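Local coordinates for protein CmeC (Campylobacter jejuni, PDB 4MT4) that forms a trimeric outer membrane channel of the outer membrane factor family and probably serves in efflux transport across that membrane, at residues A175-I186 against L411-L422. Sequence-based numbering, arbitrary orientation.
Sequences ALKEAYESAKEI and LQDYLEARQNWL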
loop_
_atom_site.group_PDB
_atom_site.type_symbol
_atom_site.label_atom_id
_atom_site.label_comp_id
_atom_site.label_asym_id
_atom_site.label_seq_id
_atom_site.Cartn_x
_atom_site.Cartn_y
_atom_site.Cartn_z
ATOM N N ALA B 175 6.527 33.969 14.571
ATOM C CA ALA B 175 5.465 34.970 14.591
ATOM C C ALA B 175 4.585 34.779 15.819
ATOM O O ALA B 175 4.127 35.746 16.426
ATOM C CB ALA B 175 4.635 34.891 13.320
ATOM N N LEU B 176 4.356 33.522 16.177
ATOM C CA LEU B 176 3.552 33.189 17.344
ATOM C C LEU B 176 4.359 33.338 18.633
ATOM O O LEU B 176 3.793 33.393 19.724
ATOM C CB LEU B 176 2.992 31.771 17.218
ATOM C CG LEU B 176 1.682 31.668 16.434
ATOM C CD1 LEU B 176 1.471 30.268 15.887
ATOM C CD2 LEU B 176 0.523 32.064 17.327
ATOM N N LYS B 177 5.681 33.405 18.503
ATOM C CA LYS B 177 6.540 33.672 19.650
ATOM C C LYS B 177 6.349 35.110 20.113
ATOM O O LYS B 177 6.066 35.363 21.286
ATOM C CB LYS B 177 8.012 33.423 19.313
ATOM C CG LYS B 177 8.968 33.772 20.444
ATOM C CD LYS B 177 10.419 33.530 20.061
ATOM C CE LYS B 177 11.358 33.899 21.202
ATOM N NZ LYS B 177 12.791 33.690 20.850
ATOM N N GLU B 178 6.500 36.045 19.180
ATOM C CA GLU B 178 6.300 37.464 19.457
ATOM C C GLU B 178 4.872 37.751 19.895
ATOM O O GLU B 178 4.640 38.554 20.798
ATOM C CB GLU B 178 6.644 38.300 18.222
ATOM C CG GLU B 178 5.959 39.664 18.164
ATOM C CD GLU B 178 6.379 40.592 19.287
ATOM O OE1 GLU B 178 7.435 40.348 19.912
ATOM O OE2 GLU B 178 5.648 41.572 19.542
ATOM N N ALA B 179 3.921 37.093 19.239
ATOM C CA ALA B 179 2.513 37.233 19.580
ATOM C C ALA B 179 2.265 36.796 21.017
ATOM O O ALA B 179 1.386 37.324 21.694
ATOM C CB ALA B 179 1.652 36.428 18.622
ATOM N N TYR B 180 3.053 35.832 21.477
ATOM C CA TYR B 180 2.957 35.349 22.848
ATOM C C TYR B 180 3.628 36.309 23.826
ATOM O O TYR B 180 3.110 36.554 24.916
ATOM C CB TYR B 180 3.583 33.960 22.970
ATOM C CG TYR B 180 3.847 33.535 24.398
ATOM C CD1 TYR B 180 2.809 33.118 25.221
ATOM C CD2 TYR B 180 5.133 33.547 24.920
ATOM C CE1 TYR B 180 3.046 32.729 26.525
ATOM C CE2 TYR B 180 5.379 33.161 26.223
ATOM C CZ TYR B 180 4.332 32.752 27.021
ATOM O OH TYR B 180 4.574 32.365 28.320
ATOM N N GLU B 181 4.779 36.843 23.430
ATOM C CA GLU B 181 5.547 37.752 24.278
ATOM C C GLU B 181 4.755 39.005 24.635
ATOM O O GLU B 181 4.630 39.358 25.807
ATOM C CB GLU B 181 6.859 38.150 23.592
ATOM C CG GLU B 181 7.807 36.991 23.313
ATOM C CD GLU B 181 8.278 36.293 24.573
ATOM O OE1 GLU B 181 8.323 36.946 25.638
ATOM O OE2 GLU B 181 8.601 35.089 24.499
ATOM N N SER B 182 4.218 39.675 23.621
ATOM C CA SER B 182 3.476 40.911 23.838
ATOM C C SER B 182 2.148 40.644 24.535
ATOM O O SER B 182 1.640 41.496 25.261
ATOM C CB SER B 182 3.242 41.635 22.513
ATOM O OG SER B 182 4.449 41.754 21.781
ATOM N N ALA B 183 1.590 39.457 24.312
ATOM C CA ALA B 183 0.363 39.056 24.988
ATOM C C ALA B 183 0.615 38.885 26.479
ATOM O O ALA B 183 -0.273 39.111 27.302
ATOM C CB ALA B 183 -0.184 37.772 24.390
ATOM N N LYS B 184 1.833 38.478 26.819
ATOM C CA LYS B 184 2.230 38.346 28.214
ATOM C C LYS B 184 2.419 39.726 28.830
ATOM O O LYS B 184 2.108 39.946 30.001
ATOM C CB LYS B 184 3.516 37.532 28.337
ATOM C CG LYS B 184 3.865 37.145 29.763
ATOM C CD LYS B 184 5.354 37.284 30.025
ATOM C CE LYS B 184 6.175 36.433 29.070
ATOM N NZ LYS B 184 7.635 36.598 29.311
ATOM N N GLU B 185 2.933 40.652 28.027
ATOM C CA GLU B 185 3.115 42.030 28.458
ATOM C C GLU B 185 1.767 42.708 28.665
ATOM O O GLU B 185 1.595 43.493 29.594
ATOM C CB GLU B 185 3.948 42.809 27.437
ATOM C CG GLU B 185 4.154 44.278 27.785
ATOM C CD GLU B 185 4.963 44.476 29.054
ATOM O OE1 GLU B 185 5.739 43.567 29.418
ATOM O OE2 GLU B 185 4.823 45.543 29.689
ATOM N N ILE B 186 0.814 42.401 27.791
ATOM C CA ILE B 186 -0.534 42.939 27.907
ATOM C C ILE B 186 -1.175 42.511 29.225
ATOM O O ILE B 186 -1.770 43.326 29.931
ATOM C CB ILE B 186 -1.423 42.490 26.728
ATOM C CG1 ILE B 186 -1.003 43.205 25.442
ATOM C CG2 ILE B 186 -2.890 42.768 27.022
ATOM C CD1 ILE B 186 -1.723 42.711 24.204
ATOM N N LEU B 411 -10.455 46.857 25.258
ATOM C CA LEU B 411 -9.421 45.831 25.212
ATOM C C LEU B 411 -9.809 44.710 24.255
ATOM O O LEU B 411 -8.973 44.193 23.516
ATOM C CB LEU B 411 -9.167 45.265 26.610
ATOM C CG LEU B 411 -8.193 44.088 26.715
ATOM C CD1 LEU B 411 -6.785 44.501 26.308
ATOM C CD2 LEU B 411 -8.203 43.506 28.120
ATOM N N GLN B 412 -11.089 44.352 24.277
ATOM C CA GLN B 412 -11.624 43.297 23.424
ATOM C C GLN B 412 -11.421 43.597 21.942
ATOM O O GLN B 412 -10.970 42.737 21.183
ATOM C CB GLN B 412 -13.111 43.093 23.718
ATOM C CG GLN B 412 -13.800 42.106 22.799
ATOM C CD GLN B 412 -15.275 41.960 23.113
ATOM O OE1 GLN B 412 -15.746 42.416 24.153
ATOM N NE2 GLN B 412 -16.013 41.324 22.210
ATOM N N ASP B 413 -11.759 44.817 21.536
ATOM C CA ASP B 413 -11.567 45.245 20.155
ATOM C C ASP B 413 -10.085 45.294 19.790
ATOM O O ASP B 413 -9.708 45.030 18.650
ATOM C CB ASP B 413 -12.209 46.615 19.919
ATOM C CG ASP B 413 -13.705 46.527 19.692
ATOM O OD1 ASP B 413 -14.301 45.481 20.022
ATOM O OD2 ASP B 413 -14.288 47.510 19.184
ATOM N N TYR B 414 -9.248 45.626 20.768
ATOM C CA TYR B 414 -7.810 45.715 20.541
ATOM C C TYR B 414 -7.186 44.332 20.364
ATOM O O TYR B 414 -6.366 44.123 19.469
ATOM C CB TYR B 414 -7.132 46.458 21.693
ATOM C CG TYR B 414 -5.622 46.377 21.666
ATOM C CD1 TYR B 414 -4.896 46.928 20.619
ATOM C CD2 TYR B 414 -4.923 45.755 22.692
ATOM C CE1 TYR B 414 -3.517 46.854 20.590
ATOM C CE2 TYR B 414 -3.546 45.678 22.673
ATOM C CZ TYR B 414 -2.847 46.229 21.620
ATOM O OH TYR B 414 -1.472 46.157 21.593
ATOM N N LEU B 415 -7.584 43.390 21.214
ATOM C CA LEU B 415 -7.093 42.017 21.131
ATOM C C LEU B 415 -7.519 41.357 19.824
ATOM O O LEU B 415 -6.777 40.564 19.247
ATOM C CB LEU B 415 -7.595 41.194 22.319
ATOM C CG LEU B 415 -7.086 41.597 23.704
ATOM C CD1 LEU B 415 -7.673 40.687 24.771
ATOM C CD2 LEU B 415 -5.566 41.576 23.750
ATOM N N GLU B 416 -8.722 41.694 19.371
ATOM C CA GLU B 416 -9.258 41.155 18.127
ATOM C C GLU B 416 -8.455 41.631 16.921
ATOM O O GLU B 416 -8.106 40.837 16.049
ATOM C CB GLU B 416 -10.727 41.548 17.965
ATOM C CG GLU B 416 -11.308 41.235 16.594
ATOM C CD GLU B 416 -12.754 41.671 16.457
ATOM O OE1 GLU B 416 -13.486 41.652 17.469
ATOM O OE2 GLU B 416 -13.159 42.035 15.333
ATOM N N ALA B 417 -8.166 42.928 16.879
ATOM C CA ALA B 417 -7.414 43.512 15.773
ATOM C C ALA B 417 -6.012 42.917 15.699
ATOM O O ALA B 417 -5.469 42.707 14.613
ATOM C CB ALA B 417 -7.344 45.025 15.921
ATOM N N ARG B 418 -5.445 42.643 16.868
ATOM C CA ARG B 418 -4.125 42.040 16.979
ATOM C C ARG B 418 -4.138 40.578 16.527
ATOM O O ARG B 418 -3.208 40.112 15.870
ATOM C CB ARG B 418 -3.631 42.147 18.422
ATOM C CG ARG B 418 -2.359 41.387 18.737
ATOM C CD ARG B 418 -2.059 41.466 20.227
ATOM N NE ARG B 418 -1.092 40.461 20.654
ATOM C CZ ARG B 418 0.207 40.693 20.798
ATOM N NH1 ARG B 418 0.697 41.899 20.547
ATOM N NH2 ARG B 418 1.015 39.719 21.193
ATOM N N GLN B 419 -5.204 39.865 16.877
ATOM C CA GLN B 419 -5.369 38.472 16.474
ATOM C C GLN B 419 -5.545 38.367 14.963
ATOM O O GLN B 419 -5.076 37.420 14.333
ATOM C CB GLN B 419 -6.570 37.843 17.184
ATOM C CG GLN B 419 -6.813 36.381 16.840
ATOM C CD GLN B 419 -5.811 35.454 17.497
ATOM O OE1 GLN B 419 -4.838 35.027 16.876
ATOM N NE2 GLN B 419 -6.046 35.133 18.764
ATOM N N ASN B 420 -6.225 39.355 14.388
ATOM C CA ASN B 420 -6.463 39.398 12.950
ATOM C C ASN B 420 -5.172 39.581 12.160
ATOM O O ASN B 420 -4.993 38.969 11.107
ATOM C CB ASN B 420 -7.450 40.514 12.606
ATOM C CG ASN B 420 -8.863 40.203 13.058
ATOM O OD1 ASN B 420 -9.216 39.044 13.277
ATOM N ND2 ASN B 420 -9.682 41.239 13.196
ATOM N N TRP B 421 -4.280 40.428 12.668
ATOM C CA TRP B 421 -2.974 40.626 12.049
ATOM C C TRP B 421 -2.170 39.332 12.090
ATOM O O TRP B 421 -1.543 38.946 11.102
ATOM C CB TRP B 421 -2.204 41.749 12.745
ATOM C CG TRP B 421 -0.818 41.961 12.198
ATOM C CD1 TRP B 421 -0.394 41.728 10.922
ATOM C CD2 TRP B 421 0.328 42.437 12.919
ATOM N NE1 TRP B 421 0.941 42.033 10.802
ATOM C CE2 TRP B 421 1.407 42.470 12.014
ATOM C CE3 TRP B 421 0.544 42.840 14.241
ATOM C CZ2 TRP B 421 2.682 42.890 12.387
ATOM C CZ3 TRP B 421 1.811 43.256 14.609
ATOM C CH2 TRP B 421 2.863 43.279 13.686
ATOM N N LEU B 422 -2.195 38.670 13.244
ATOM C CA LEU B 422 -1.505 37.400 13.425
ATOM C C LEU B 422 -2.003 36.359 12.428
ATOM O O LEU B 422 -1.209 35.663 11.797
ATOM C CB LEU B 422 -1.694 36.887 14.853
ATOM C CG LEU B 422 -1.036 35.548 15.186
ATOM C CD1 LEU B 422 0.477 35.654 15.088
ATOM C CD2 LEU B 422 -1.458 35.068 16.566
#
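The backbone oxygen of Ala179 is shared by two donors: the guanidinium of Arg418, which arrives from the facing helix, and the amide of Ala183, whose bond within its own helix is weak at 3.4 Å from N to O. Arg418 NH2 lies 2.5 Å from Ala179 O, a distinctly bent hydrogen bond (132° at the hydrogen) so short as modelled that its exact length is doubtful; the oxygen sits at the guanidinium edge, near its plane. Arg418 spans the gap between the helices because its CG is trans to the backbone nitrogen (chi1 172°) and its chain is extended as far as NE, and it enters as a knob among Ala179, Ser182, Ala183 and Ile186. Ser182 CB lies so close to both NH1 and NH2 of Arg418 that the fit there is doubtful in detail. The hydroxyl of Ser182 turns instead to its own helix and donates to Glu178 OE2, a short 2.5 Å from OG, from above the carboxylate plane. That carboxylate stays short of a salt bridge, OE2 being 5.1 Å from Arg418 NH1, yet its charge may still favour the cation here. The segments run nearly antiparallel, at 166°, with their axes 11.3 Å apart, and belong to helices 129-195 and 411-445 of the long α-helical barrel that outer membrane factors extend into the periplasm. A second knob comes from the opposite helix: Ile186 enters among Leu411, Tyr414, Leu415 and Arg418, and Ile186 CD1 lies 3.8 Å from Tyr414 CE2 and over one face of the Arg418 guanidinium, toward its rim. Tyr414 in turn stacks on Tyr404 of helix 339-405. Toward the other end, Leu422 spreads its two methyls: CD1 rests 3.8 Å from Ala179 CB, while CD2 meets Leu176 CD2 at 3.7 Å, the two leucine side chains crossing at about a right angle.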